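Local coordinates for glycoside hydrolase (Streptococcus pneumoniae serotype 4, PDB 6ORH), which probably acts as a GH29-family alpha-L-fucosidase that cleaves fucose from host-derived carbohydrate antigens, at residues 377-382 against 405-410; 325-330 against 372-377; 152-157 against 194-199; 187-192 against 205-210. The protein carries 2 engineered substitutions. All coordinates share one frame; numbering follows the deposited sequence.

The four contacts illustrate how two common folds are held together by different chemistry. Contacts 1 and 2 belong to the C-terminal beta-sandwich, share Asp377, and join where Phe407 CE1 lies 3.9 Å from Phe376 CE1. Contacts 3 and 4 belong to the TIM barrel, both draw on helix 185-196, and meet through Ile192, which packs on Leu154 and Cys199. The centres of contacts 1 and 3 are about 42 Å apart, on opposite sides of the chain's centre. Contact 1 is fully buried and apolar across its segments; the other three are only partly buried. Contacts 2 and 3 add side-chain bonds to backbone carbonyls, whereas contact 4 rests on a methyl against a ring.

Contact 1 of 4, residues 377-382 against 405-410; sequences DVIELR and QEFGSG
Asp377 OD2 is hydrogen-bonded by the hydroxyl of Thr450, with a long, weak ion pair to Lys449, while the backbone of the same residue turns toward Phe407. The ring meets that backbone edge-on: Phe407 CZ lies 3.6 Å from Asp377 C, close to the ring plane, and 4.0 Å from Val378 N. At chi1 -179° Phe407 swings its ring away from its own backbone N, reaching out from strand 403-410 across the interior of the sandwich. Ile379 supplies the second contact, its CG2 branch standing 4.0 Å from Phe407 CE2 in an oblique approach. This is the packing of two antiparallel sheets in a galactose-binding-like domain, and both strands are locally irregular: Asp377 and Val378 form a classic beta bulge opposite Tyr448, Phe407 and Gly408 another opposite Val396. On the other face of strand 378-382, Arg382 NE donates to Glu380 OE2 at 2.7 Å, nearly in the guanidinium plane, and Lys444 pairs with the same oxygen. The chemistry is thus divided by strand face: both cations would be expected to stabilise the charge of Glu380, whose OE1 bonds Tyr448 OH, whereas across the segments ring edge, backbone and Ile379 CG2 meet by apolar packing without a hydrogen bond.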
loop_
_atom_site.group_PDB
_atom_site.type_symbol
_atom_site.label_atom_id
_atom_site.label_comp_id
_atom_site.label_asym_id
_atom_site.label_seq_id
_atom_site.Cartn_x
_atom_site.Cartn_y
_atom_site.Cartn_z
ATOM N N ASP A 377 -14.500 -11.227 -3.639
ATOM C CA ASP A 377 -13.572 -10.126 -3.821
ATOM C C ASP A 377 -12.498 -10.144 -2.733
ATOM O O ASP A 377 -11.743 -9.179 -2.638
ATOM C CB ASP A 377 -14.256 -8.755 -3.863
ATOM C CG ASP A 377 -15.116 -8.406 -2.649
ATOM O OD1 ASP A 377 -15.312 -9.267 -1.755
ATOM O OD2 ASP A 377 -15.657 -7.295 -2.654
ATOM N N VAL A 378 -12.453 -11.221 -1.938
ATOM C CA VAL A 378 -11.416 -11.357 -0.916
ATOM C C VAL A 378 -10.879 -12.780 -0.921
ATOM O O VAL A 378 -11.641 -13.742 -0.841
ATOM C CB VAL A 378 -11.915 -11.015 0.499
ATOM C CG1 VAL A 378 -10.732 -11.060 1.485
ATOM C CG2 VAL A 378 -12.585 -9.654 0.550
ATOM N N ILE A 379 -9.544 -12.922 -0.912
ATOM C CA ILE A 379 -8.933 -14.214 -0.632
ATOM C C ILE A 379 -8.186 -14.131 0.708
ATOM O O ILE A 379 -7.599 -13.102 0.998
ATOM C CB ILE A 379 -8.029 -14.701 -1.792
ATOM C CG1 ILE A 379 -7.602 -16.160 -1.591
ATOM C CG2 ILE A 379 -6.827 -13.758 -1.971
ATOM C CD1 ILE A 379 -6.890 -16.835 -2.776
ATOM N N GLU A 380 -8.292 -15.183 1.532
ATOM C CA GLU A 380 -7.528 -15.289 2.781
ATOM C C GLU A 380 -6.562 -16.469 2.681
ATOM O O GLU A 380 -6.933 -17.575 2.264
ATOM C CB GLU A 380 -8.484 -15.469 3.974
ATOM C CG GLU A 380 -7.726 -15.763 5.289
ATOM C CD GLU A 380 -8.661 -16.046 6.459
ATOM O OE1 GLU A 380 -9.774 -15.503 6.465
ATOM O OE2 GLU A 380 -8.255 -16.803 7.375
ATOM N N LEU A 381 -5.287 -16.249 3.063
ATOM C CA LEU A 381 -4.278 -17.297 3.129
ATOM C C LEU A 381 -3.711 -17.268 4.551
ATOM O O LEU A 381 -3.602 -16.176 5.133
ATOM C CB LEU A 381 -3.147 -16.960 2.142
ATOM C CG LEU A 381 -3.528 -16.741 0.672
ATOM C CD1 LEU A 381 -2.280 -16.369 -0.137
ATOM C CD2 LEU A 381 -4.184 -17.978 0.083
ATOM N N ARG A 382 -3.297 -18.416 5.086
ATOM C CA ARG A 382 -2.625 -18.438 6.392
ATOM C C ARG A 382 -1.430 -19.387 6.358
ATOM O O ARG A 382 -1.503 -20.518 5.854
ATOM C CB ARG A 382 -3.546 -18.955 7.503
ATOM C CG ARG A 382 -4.777 -18.093 7.738
ATOM C CD ARG A 382 -5.382 -18.443 9.097
ATOM N NE ARG A 382 -6.639 -17.748 9.313
ATOM C CZ ARG A 382 -7.242 -17.699 10.504
ATOM N NH1 ARG A 382 -6.668 -18.291 11.542
ATOM N NH2 ARG A 382 -8.390 -17.061 10.651
ATOM N N GLN A 405 -6.623 -14.402 -15.396
ATOM C CA GLN A 405 -6.473 -12.963 -15.225
ATOM C C GLN A 405 -6.027 -12.694 -13.792
ATOM O O GLN A 405 -6.271 -13.487 -12.897
ATOM C CB GLN A 405 -7.781 -12.239 -15.552
ATOM C CG GLN A 405 -8.080 -12.182 -17.050
ATOM C CD GLN A 405 -9.411 -11.537 -17.362
ATOM O OE1 GLN A 405 -9.769 -11.344 -18.527
ATOM N NE2 GLN A 405 -10.173 -11.217 -16.323
ATOM N N GLU A 406 -5.394 -11.543 -13.566
ATOM C CA GLU A 406 -4.868 -11.324 -12.223
ATOM C C GLU A 406 -5.996 -10.949 -11.279
ATOM O O GLU A 406 -6.972 -10.272 -11.659
ATOM C CB GLU A 406 -3.738 -10.297 -12.213
ATOM C CG GLU A 406 -4.137 -9.022 -12.893
ATOM C CD GLU A 406 -3.082 -7.944 -12.784
ATOM O OE1 GLU A 406 -1.954 -8.131 -13.351
ATOM O OE2 GLU A 406 -3.405 -6.938 -12.175
ATOM N N PHE A 407 -5.867 -11.457 -10.047
ATOM C CA PHE A 407 -6.741 -11.032 -8.965
ATOM C C PHE A 407 -5.986 -10.055 -8.070
ATOM O O PHE A 407 -6.477 -8.963 -7.807
ATOM C CB PHE A 407 -7.210 -12.257 -8.185
ATOM C CG PHE A 407 -8.153 -11.916 -7.051
ATOM C CD1 PHE A 407 -9.509 -11.773 -7.281
ATOM C CD2 PHE A 407 -7.670 -11.738 -5.763
ATOM C CE1 PHE A 407 -10.373 -11.483 -6.228
ATOM C CE2 PHE A 407 -8.526 -11.421 -4.715
ATOM C CZ PHE A 407 -9.875 -11.282 -4.954
ATOM N N GLY A 408 -4.777 -10.436 -7.666
ATOM C CA GLY A 408 -3.949 -9.531 -6.874
ATOM C C GLY A 408 -2.602 -10.190 -6.565
ATOM O O GLY A 408 -2.340 -11.333 -6.952
ATOM N N SER A 409 -1.733 -9.437 -5.875
ATOM C CA SER A 409 -0.440 -9.991 -5.507
ATOM C C SER A 409 -0.028 -9.407 -4.165
ATOM O O SER A 409 -0.576 -8.394 -3.709
ATOM C CB SER A 409 0.634 -9.699 -6.546
ATOM O OG SER A 409 0.921 -8.308 -6.603
ATOM N N GLY A 410 0.999 -10.029 -3.596
ATOM C CA GLY A 410 1.517 -9.559 -2.320
ATOM C C GLY A 410 2.926 -10.063 -2.061
ATOM O O GLY A 410 3.535 -10.784 -2.869
#

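Contact 2 of 4, residues 325-330 against 372-377; sequences EDLALG and SPKTFD
The side chain of Leu327 lies alongside the aliphatic part of Lys374, the two running past each other in opposite directions, with Leu327 CB and CD2 each 4.0 Å from Lys374 CD. Leu327 sits in a type I beta turn, Asp326 to Leu329, in the loop that leads from helix 306-322 to strand 332-334 of the beta-sandwich; its partner is strand 373-376, outermost in one five-stranded antiparallel sheet. An Asx turn reinforces the bend, since Ala328 N donates to Asp326 OD1 at 2.9 Å, coming from above the carboxylate plane. That carboxylate also reaches strand 441-448, where OD1 accepts from the backbone N of Leu447 and OD2 is bonded to the hydroxyl of Ser446, so the turn is tied to the same sheet by a second route. The other methyl of Leu327 points further along the strand: CD1 lies 3.4 Å from Thr375 O and 3.8 Å from Phe376 CB, touching the stem of the phenylalanine. Lys374, extended beyond CG (chi3 180°), carries its amine past the leucine to the turn's backbone. Glu325 OE2, 5.2 Å from Lys374 NZ, makes no ion pair but could favour the ammonium electrostatically. Lys374 NZ donates to Leu327 O at 3.0 Å, with a C=O...N angle of 134° and the nitrogen tilted 29° from the carbonyl plane.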
loop_
_atom_site.group_PDB
_atom_site.type_symbol
_atom_site.label_atom_id
_atom_site.label_comp_id
_atom_site.label_asym_id
_atom_site.label_seq_id
_atom_site.Cartn_x
_atom_site.Cartn_y
_atom_site.Cartn_z
ATOM N N GLU A 325 -19.712 -16.512 5.016
ATOM C CA GLU A 325 -19.532 -17.699 4.197
ATOM C C GLU A 325 -18.159 -17.716 3.532
ATOM O O GLU A 325 -17.830 -16.831 2.744
ATOM C CB GLU A 325 -20.611 -17.798 3.116
ATOM C CG GLU A 325 -20.598 -19.172 2.474
ATOM C CD GLU A 325 -21.478 -19.378 1.251
ATOM O OE1 GLU A 325 -22.247 -18.455 0.896
ATOM O OE2 GLU A 325 -21.360 -20.465 0.641
ATOM N N ASP A 326 -17.420 -18.773 3.847
ATOM C CA ASP A 326 -16.201 -19.124 3.138
ATOM C C ASP A 326 -16.585 -19.899 1.876
ATOM O O ASP A 326 -16.892 -21.100 1.953
ATOM C CB ASP A 326 -15.290 -19.976 4.030
ATOM C CG ASP A 326 -13.979 -20.362 3.366
ATOM O OD1 ASP A 326 -13.784 -19.973 2.204
ATOM O OD2 ASP A 326 -13.180 -21.068 4.018
ATOM N N LEU A 327 -16.478 -19.215 0.736
ATOM C CA LEU A 327 -16.904 -19.747 -0.554
ATOM C C LEU A 327 -15.928 -20.800 -1.063
ATOM O O LEU A 327 -16.191 -21.475 -2.069
ATOM C CB LEU A 327 -17.033 -18.598 -1.547
ATOM C CG LEU A 327 -18.046 -17.531 -1.143
ATOM C CD1 LEU A 327 -17.764 -16.244 -1.880
ATOM C CD2 LEU A 327 -19.460 -18.031 -1.448
ATOM N N ALA A 328 -14.781 -20.945 -0.383
ATOM C CA ALA A 328 -13.804 -21.930 -0.798
ATOM C C ALA A 328 -13.954 -23.251 -0.041
ATOM O O ALA A 328 -13.311 -24.222 -0.413
ATOM C CB ALA A 328 -12.396 -21.369 -0.649
ATOM N N LEU A 329 -14.802 -23.307 0.999
ATOM C CA LEU A 329 -14.871 -24.517 1.812
ATOM C C LEU A 329 -15.215 -25.715 0.931
ATOM O O LEU A 329 -16.184 -25.675 0.185
ATOM C CB LEU A 329 -15.956 -24.365 2.880
ATOM C CG LEU A 329 -15.532 -23.929 4.274
ATOM C CD1 LEU A 329 -16.748 -23.911 5.189
ATOM C CD2 LEU A 329 -14.423 -24.804 4.856
ATOM N N GLY A 330 -14.420 -26.780 1.014
ATOM C CA GLY A 330 -14.673 -28.002 0.268
ATOM C C GLY A 330 -14.279 -27.934 -1.206
ATOM O O GLY A 330 -14.430 -28.912 -1.931
ATOM N N SER A 372 -18.606 -24.761 -8.931
ATOM C CA SER A 372 -19.560 -23.910 -9.628
ATOM C C SER A 372 -19.059 -22.467 -9.546
ATOM O O SER A 372 -18.191 -22.172 -8.719
ATOM C CB SER A 372 -20.952 -24.062 -9.050
ATOM O OG SER A 372 -21.016 -23.543 -7.729
ATOM N N PRO A 373 -19.497 -21.541 -10.438
ATOM C CA PRO A 373 -19.079 -20.140 -10.345
ATOM C C PRO A 373 -19.624 -19.490 -9.070
ATOM O O PRO A 373 -20.794 -19.677 -8.721
ATOM C CB PRO A 373 -19.649 -19.460 -11.606
ATOM C CG PRO A 373 -20.141 -20.595 -12.498
ATOM C CD PRO A 373 -20.376 -21.792 -11.599
ATOM N N LYS A 374 -18.740 -18.802 -8.331
ATOM C CA LYS A 374 -19.134 -18.046 -7.149
ATOM C C LYS A 374 -18.550 -16.646 -7.264
ATOM O O LYS A 374 -17.609 -16.439 -8.023
ATOM C CB LYS A 374 -18.620 -18.721 -5.868
ATOM C CG LYS A 374 -18.953 -20.200 -5.758
ATOM C CD LYS A 374 -18.820 -20.763 -4.359
ATOM C CE LYS A 374 -19.163 -22.239 -4.318
ATOM N NZ LYS A 374 -18.682 -22.886 -3.070
ATOM N N THR A 375 -19.114 -15.694 -6.505
ATOM C CA THR A 375 -18.766 -14.288 -6.602
ATOM C C THR A 375 -18.066 -13.851 -5.317
ATOM O O THR A 375 -18.637 -13.971 -4.231
ATOM C CB THR A 375 -20.010 -13.429 -6.828
ATOM O OG1 THR A 375 -20.539 -13.929 -8.056
ATOM C CG2 THR A 375 -19.722 -11.956 -6.981
ATOM N N PHE A 376 -16.835 -13.354 -5.483
ATOM C CA PHE A 376 -15.986 -13.027 -4.344
ATOM C C PHE A 376 -15.092 -11.835 -4.680
ATOM O O PHE A 376 -14.941 -11.449 -5.846
ATOM C CB PHE A 376 -15.191 -14.262 -3.915
ATOM C CG PHE A 376 -14.349 -14.841 -5.031
ATOM C CD1 PHE A 376 -13.078 -14.353 -5.290
ATOM C CD2 PHE A 376 -14.841 -15.869 -5.820
ATOM C CE1 PHE A 376 -12.309 -14.880 -6.319
ATOM C CE2 PHE A 376 -14.078 -16.395 -6.855
ATOM C CZ PHE A 376 -12.814 -15.897 -7.101
ATOM N N ASP A 377 -14.500 -11.227 -3.639
ATOM C CA ASP A 377 -13.572 -10.126 -3.821
ATOM C C ASP A 377 -12.498 -10.144 -2.733
ATOM O O ASP A 377 -11.743 -9.179 -2.638
ATOM C CB ASP A 377 -14.256 -8.755 -3.863
ATOM C CG ASP A 377 -15.116 -8.406 -2.649
ATOM O OD1 ASP A 377 -15.312 -9.267 -1.755
ATOM O OD2 ASP A 377 -15.657 -7.295 -2.654
#

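Contact 3 of 4, residues 152-157 against 194-199; sequences EILSNP and DLQGDC
Two neighbouring barrel helices, 139-154 and 185-196, come together at their C-terminal ends, where Leu154 meets both Leu195 and Gln196. The carbonyl oxygen of Leu154 is the focus. Gln196 NE2 donates to Leu154 O at 3.0 Å with a nearly straight N-H...O angle of 162°; the acceptor lies close to the amide plane of the glutamine, while the nitrogen approaches from somewhat outside the carbonyl plane. Gln196 CG lies 3.9 Å from Leu154 CB, and the bend at chi2 (-74°) carries the amide to the Leu154 oxygen. A water lies within hydrogen-bonding distance of both helix ends, 3.2 Å from Leu154 O and 2.7 Å from Leu195 O, though other acceptors may compete for its protons. In the alternating order of a TIM barrel, strand 167-169 lies between these helices in sequence, and Gln196 takes hold of the chain leading into it: its OE1 accepts from Phe165 N and its NE2 also donates to Gly163 O. The amide is therefore fixed at both ends. Past it, Gly197 leaves the helix with positive phi, and a type II' turn from Gln196 to Cys199 brings the chain to strand 200-202. Leu195 spreads its methyls over the end of the other helix and the residue after it: its CD1 lies 3.9 Å from Leu154 CB, and its CD2 3.9 Å from Ser155 CB, whose hydroxyl is bonded to Lys151 O.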
loop_
_atom_site.group_PDB
_atom_site.type_symbol
_atom_site.label_atom_id
_atom_site.label_comp_id
_atom_site.label_asym_id
_atom_site.label_seq_id
_atom_site.Cartn_x
_atom_site.Cartn_y
_atom_site.Cartn_z
ATOM N N GLU A 152 3.048 -3.316 42.026
ATOM C CA GLU A 152 1.716 -3.055 42.562
ATOM C C GLU A 152 0.638 -3.546 41.602
ATOM O O GLU A 152 -0.387 -4.092 42.025
ATOM C CB GLU A 152 1.439 -1.561 42.670
ATOM C CG GLU A 152 1.995 -0.963 43.918
ATOM C CD GLU A 152 1.618 0.496 44.111
ATOM O OE1 GLU A 152 1.636 1.273 43.123
ATOM O OE2 GLU A 152 1.268 0.844 45.260
ATOM N N ILE A 153 0.867 -3.326 40.310
ATOM C CA ILE A 153 -0.179 -3.592 39.332
ATOM C C ILE A 153 -0.229 -5.091 39.061
ATOM O O ILE A 153 -1.331 -5.667 38.941
ATOM C CB ILE A 153 0.114 -2.797 38.041
ATOM C CG1 ILE A 153 -0.053 -1.289 38.295
ATOM C CG2 ILE A 153 -0.773 -3.284 36.896
ATOM C CD1 ILE A 153 0.666 -0.410 37.254
ATOM N N LEU A 154 0.960 -5.689 38.893
ATOM C CA LEU A 154 1.038 -7.024 38.318
ATOM C C LEU A 154 1.041 -8.144 39.367
ATOM O O LEU A 154 1.015 -9.324 38.983
ATOM C CB LEU A 154 2.257 -7.128 37.394
ATOM C CG LEU A 154 2.306 -6.109 36.253
ATOM C CD1 LEU A 154 3.662 -6.188 35.561
ATOM C CD2 LEU A 154 1.170 -6.339 35.227
ATOM N N SER A 155 1.076 -7.788 40.669
ATOM C CA SER A 155 1.061 -8.802 41.724
ATOM C C SER A 155 -0.286 -8.895 42.444
ATOM O O SER A 155 -0.405 -9.700 43.365
ATOM C CB SER A 155 2.140 -8.540 42.747
ATOM O OG SER A 155 1.752 -7.411 43.508
ATOM N N ASN A 156 -1.253 -8.048 42.092
ATOM C CA ASN A 156 -2.506 -7.922 42.834
ATOM C C ASN A 156 -3.578 -8.789 42.178
ATOM O O ASN A 156 -3.942 -8.542 41.035
ATOM C CB ASN A 156 -2.991 -6.466 42.896
ATOM C CG ASN A 156 -4.152 -6.235 43.841
ATOM O OD1 ASN A 156 -5.071 -7.054 43.938
ATOM N ND2 ASN A 156 -4.159 -5.096 44.518
ATOM N N PRO A 157 -4.127 -9.838 42.844
ATOM C CA PRO A 157 -5.092 -10.718 42.196
ATOM C C PRO A 157 -6.377 -10.007 41.779
ATOM O O PRO A 157 -7.133 -10.548 40.976
ATOM C CB PRO A 157 -5.338 -11.844 43.228
ATOM C CG PRO A 157 -4.964 -11.217 44.563
ATOM C CD PRO A 157 -3.840 -10.242 44.238
ATOM N N ASP A 194 8.405 -12.514 36.389
ATOM C CA ASP A 194 8.247 -13.104 37.712
ATOM C C ASP A 194 6.773 -13.093 38.102
ATOM O O ASP A 194 6.275 -14.042 38.712
ATOM C CB ASP A 194 8.991 -12.307 38.790
ATOM C CG ASP A 194 10.508 -12.405 38.792
ATOM O OD1 ASP A 194 11.062 -13.336 38.146
ATOM O OD2 ASP A 194 11.138 -11.522 39.436
ATOM N N LEU A 195 6.054 -12.025 37.730
ATOM C CA LEU A 195 4.680 -11.851 38.197
ATOM C C LEU A 195 3.632 -12.318 37.183
ATOM O O LEU A 195 2.504 -12.625 37.599
ATOM C CB LEU A 195 4.460 -10.377 38.559
ATOM C CG LEU A 195 5.306 -9.859 39.716
ATOM C CD1 LEU A 195 4.985 -8.407 39.944
ATOM C CD2 LEU A 195 4.966 -10.639 40.998
ATOM N N GLN A 196 3.987 -12.324 35.894
ATOM C CA GLN A 196 3.011 -12.546 34.834
ATOM C C GLN A 196 3.512 -13.462 33.720
ATOM O O GLN A 196 2.888 -13.531 32.662
ATOM C CB GLN A 196 2.465 -11.201 34.321
ATOM C CG GLN A 196 1.653 -10.423 35.350
ATOM C CD GLN A 196 0.268 -10.995 35.591
ATOM O OE1 GLN A 196 -0.252 -11.747 34.760
ATOM N NE2 GLN A 196 -0.345 -10.638 36.712
ATOM N N GLY A 197 4.632 -14.165 33.932
ATOM C CA GLY A 197 5.077 -15.173 32.978
ATOM C C GLY A 197 5.351 -14.594 31.590
ATOM O O GLY A 197 6.120 -13.637 31.482
ATOM N N ASP A 198 4.768 -15.177 30.534
ATOM C CA ASP A 198 5.125 -14.722 29.199
ATOM C C ASP A 198 4.180 -13.619 28.710
ATOM O O ASP A 198 4.041 -13.436 27.503
ATOM C CB ASP A 198 5.379 -15.831 28.165
ATOM C CG ASP A 198 6.354 -15.375 27.070
ATOM O OD1 ASP A 198 7.096 -14.385 27.288
ATOM O OD2 ASP A 198 6.354 -15.973 25.983
ATOM N N CYS A 199 3.613 -12.854 29.653
ATOM C CA CYS A 199 2.904 -11.606 29.356
ATOM C C CYS A 199 3.643 -10.830 28.257
ATOM O O CYS A 199 4.854 -10.613 28.360
ATOM C CB CYS A 199 2.867 -10.753 30.617
ATOM S SG CYS A 199 1.943 -9.203 30.421
HETATM O O HOH W 1 0.948 -12.448 39.776
#

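Contact 4 of 4, residues 187-192 against 205-210; sequences KWFETI and EGTSIR
A first torsion of -58° holds the ring of Phe189 out from helix 185-196, while Thr207 places OG1 between its backbone N and carbonyl carbon (chi1 52°), which leaves CG2 beside the N, facing the ring. The methyl settles over one face of the phenyl ring in a CH-pi contact, 3.7 Å from the centroid and 28° off the normal, so that it is displaced toward the rim. The closest ring atom is accordingly Phe189 CZ, 3.3 Å from Thr207 CG2, a tight approach; CE2 follows at 3.6 Å. The two side chains cross at about a right angle. At the ring's edge, near its plane, Glu205 CB packs more loosely, 4.3 Å from Phe189 CZ. In the TIM barrel this joins an outer helix to the loop between strands 200-202 and 209-211. That loop bends sharply at Gly206, the centre of an inverse gamma turn in which Thr207 N donates to Glu205 O at 2.8 Å. Ile201 and Met170 also pack on Phe189, and a bound 1,2-ethanediol, probably a crystallisation additive, lies about 4 Å from its side chain. The same threonine torsion that presents the methyl directs OG1 to Ser203 OG and Ile201 O. Thr207 is thus two-faced: its hydroxyl is tied to strand 200-202 and the residue just after it, so its methyl meets the ring of Phe189 through dispersion and a CH-pi interaction alone, with no hydrogen bond across the segments.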
loop_
_atom_site.group_PDB
_atom_site.type_symbol
_atom_site.label_atom_id
_atom_site.label_comp_id
_atom_site.label_asym_id
_atom_site.label_seq_id
_atom_site.Cartn_x
_atom_site.Cartn_y
_atom_site.Cartn_z
ATOM N N LYS A 187 15.590 -5.142 34.236
ATOM C CA LYS A 187 15.042 -5.355 35.559
ATOM C C LYS A 187 13.519 -5.301 35.495
ATOM O O LYS A 187 12.850 -6.130 36.098
ATOM C CB LYS A 187 15.618 -4.317 36.529
ATOM C CG LYS A 187 15.284 -4.581 37.983
ATOM C CD LYS A 187 16.102 -3.711 38.910
ATOM C CE LYS A 187 15.792 -3.991 40.367
ATOM N NZ LYS A 187 16.480 -2.995 41.219
ATOM N N TRP A 188 12.983 -4.365 34.699
ATOM C CA TRP A 188 11.533 -4.313 34.535
ATOM C C TRP A 188 11.006 -5.602 33.913
ATOM O O TRP A 188 9.993 -6.124 34.396
ATOM C CB TRP A 188 11.100 -3.130 33.668
ATOM C CG TRP A 188 11.477 -1.776 34.186
ATOM C CD1 TRP A 188 12.051 -1.444 35.382
ATOM C CD2 TRP A 188 11.205 -0.536 33.519
ATOM N NE1 TRP A 188 12.177 -0.073 35.489
ATOM C CE2 TRP A 188 11.678 0.503 34.354
ATOM C CE3 TRP A 188 10.608 -0.220 32.292
ATOM C CZ2 TRP A 188 11.547 1.853 34.002
ATOM C CZ3 TRP A 188 10.519 1.104 31.918
ATOM C CH2 TRP A 188 10.947 2.113 32.791
ATOM N N PHE A 189 11.686 -6.100 32.874
ATOM C CA PHE A 189 11.194 -7.273 32.153
ATOM C C PHE A 189 11.254 -8.490 33.070
ATOM O O PHE A 189 10.363 -9.355 33.024
ATOM C CB PHE A 189 11.985 -7.504 30.859
ATOM C CG PHE A 189 11.979 -6.367 29.864
ATOM C CD1 PHE A 189 10.976 -5.389 29.877
ATOM C CD2 PHE A 189 13.008 -6.267 28.921
ATOM C CE1 PHE A 189 10.974 -4.372 28.923
ATOM C CE2 PHE A 189 13.026 -5.236 27.992
ATOM C CZ PHE A 189 12.014 -4.287 28.006
ATOM N N GLU A 190 12.297 -8.548 33.910
ATOM C CA GLU A 190 12.434 -9.645 34.860
ATOM C C GLU A 190 11.237 -9.705 35.806
ATOM O O GLU A 190 10.674 -10.784 36.025
ATOM C CB GLU A 190 13.733 -9.491 35.652
ATOM C CG GLU A 190 14.962 -9.948 34.898
ATOM C CD GLU A 190 16.263 -9.633 35.627
ATOM O OE1 GLU A 190 16.196 -9.105 36.750
ATOM O OE2 GLU A 190 17.333 -9.892 35.066
ATOM N N THR A 191 10.847 -8.541 36.356
ATOM C CA THR A 191 9.726 -8.459 37.274
ATOM C C THR A 191 8.434 -8.860 36.555
ATOM O O THR A 191 7.572 -9.519 37.140
ATOM C CB THR A 191 9.619 -7.074 37.931
ATOM O OG1 THR A 191 10.593 -7.064 38.981
ATOM C CG2 THR A 191 8.268 -6.783 38.545
ATOM N N ILE A 192 8.275 -8.382 35.312
ATOM C CA ILE A 192 7.066 -8.726 34.559
ATOM C C ILE A 192 6.966 -10.244 34.401
ATOM O O ILE A 192 5.876 -10.808 34.560
ATOM C CB ILE A 192 6.976 -7.948 33.230
ATOM C CG1 ILE A 192 6.851 -6.450 33.533
ATOM C CG2 ILE A 192 5.821 -8.451 32.361
ATOM C CD1 ILE A 192 7.082 -5.580 32.317
ATOM N N GLU A 205 12.338 -1.649 22.878
ATOM C CA GLU A 205 13.455 -2.589 22.948
ATOM C C GLU A 205 13.012 -3.941 22.371
ATOM O O GLU A 205 11.926 -4.060 21.795
ATOM C CB GLU A 205 13.896 -2.746 24.409
ATOM C CG GLU A 205 14.029 -1.389 25.118
ATOM C CD GLU A 205 15.082 -0.502 24.462
ATOM O OE1 GLU A 205 16.273 -0.889 24.532
ATOM O OE2 GLU A 205 14.740 0.565 23.847
ATOM N N GLY A 206 13.877 -4.953 22.486
ATOM C CA GLY A 206 13.561 -6.181 21.760
ATOM C C GLY A 206 12.613 -7.118 22.497
ATOM O O GLY A 206 12.970 -8.278 22.787
ATOM N N THR A 207 11.394 -6.611 22.756
ATOM C CA THR A 207 10.364 -7.375 23.454
ATOM C C THR A 207 9.462 -8.080 22.442
ATOM O O THR A 207 9.717 -8.072 21.241
ATOM C CB THR A 207 9.617 -6.458 24.431
ATOM O OG1 THR A 207 9.198 -5.309 23.678
ATOM C CG2 THR A 207 10.498 -6.017 25.579
ATOM N N SER A 208 8.382 -8.705 22.936
ATOM C CA SER A 208 7.544 -9.540 22.093
ATOM C C SER A 208 6.650 -8.728 21.166
ATOM O O SER A 208 6.160 -9.281 20.171
ATOM C CB SER A 208 6.746 -10.511 22.942
ATOM O OG SER A 208 6.191 -9.828 24.079
ATOM N N ILE A 209 6.391 -7.450 21.502
ATOM C CA ILE A 209 5.609 -6.547 20.661
ATOM C C ILE A 209 6.443 -5.308 20.325
ATOM O O ILE A 209 7.068 -4.755 21.214
ATOM C CB ILE A 209 4.290 -6.150 21.344
ATOM C CG1 ILE A 209 3.507 -7.391 21.813
ATOM C CG2 ILE A 209 3.442 -5.276 20.394
ATOM C CD1 ILE A 209 2.159 -7.085 22.441
ATOM N N ARG A 210 6.423 -4.870 19.054
ATOM C CA ARG A 210 7.025 -3.604 18.651
ATOM C C ARG A 210 5.931 -2.685 18.105
ATOM O O ARG A 210 4.831 -3.128 17.750
ATOM C CB ARG A 210 8.076 -3.834 17.541
ATOM C CG ARG A 210 7.485 -4.241 16.183
ATOM C CD ARG A 210 8.625 -4.338 15.170
ATOM N NE ARG A 210 8.074 -4.577 13.825
ATOM C CZ ARG A 210 7.717 -5.773 13.379
ATOM N NH1 ARG A 210 7.858 -6.843 14.157
ATOM N NH2 ARG A 210 7.197 -5.870 12.146
#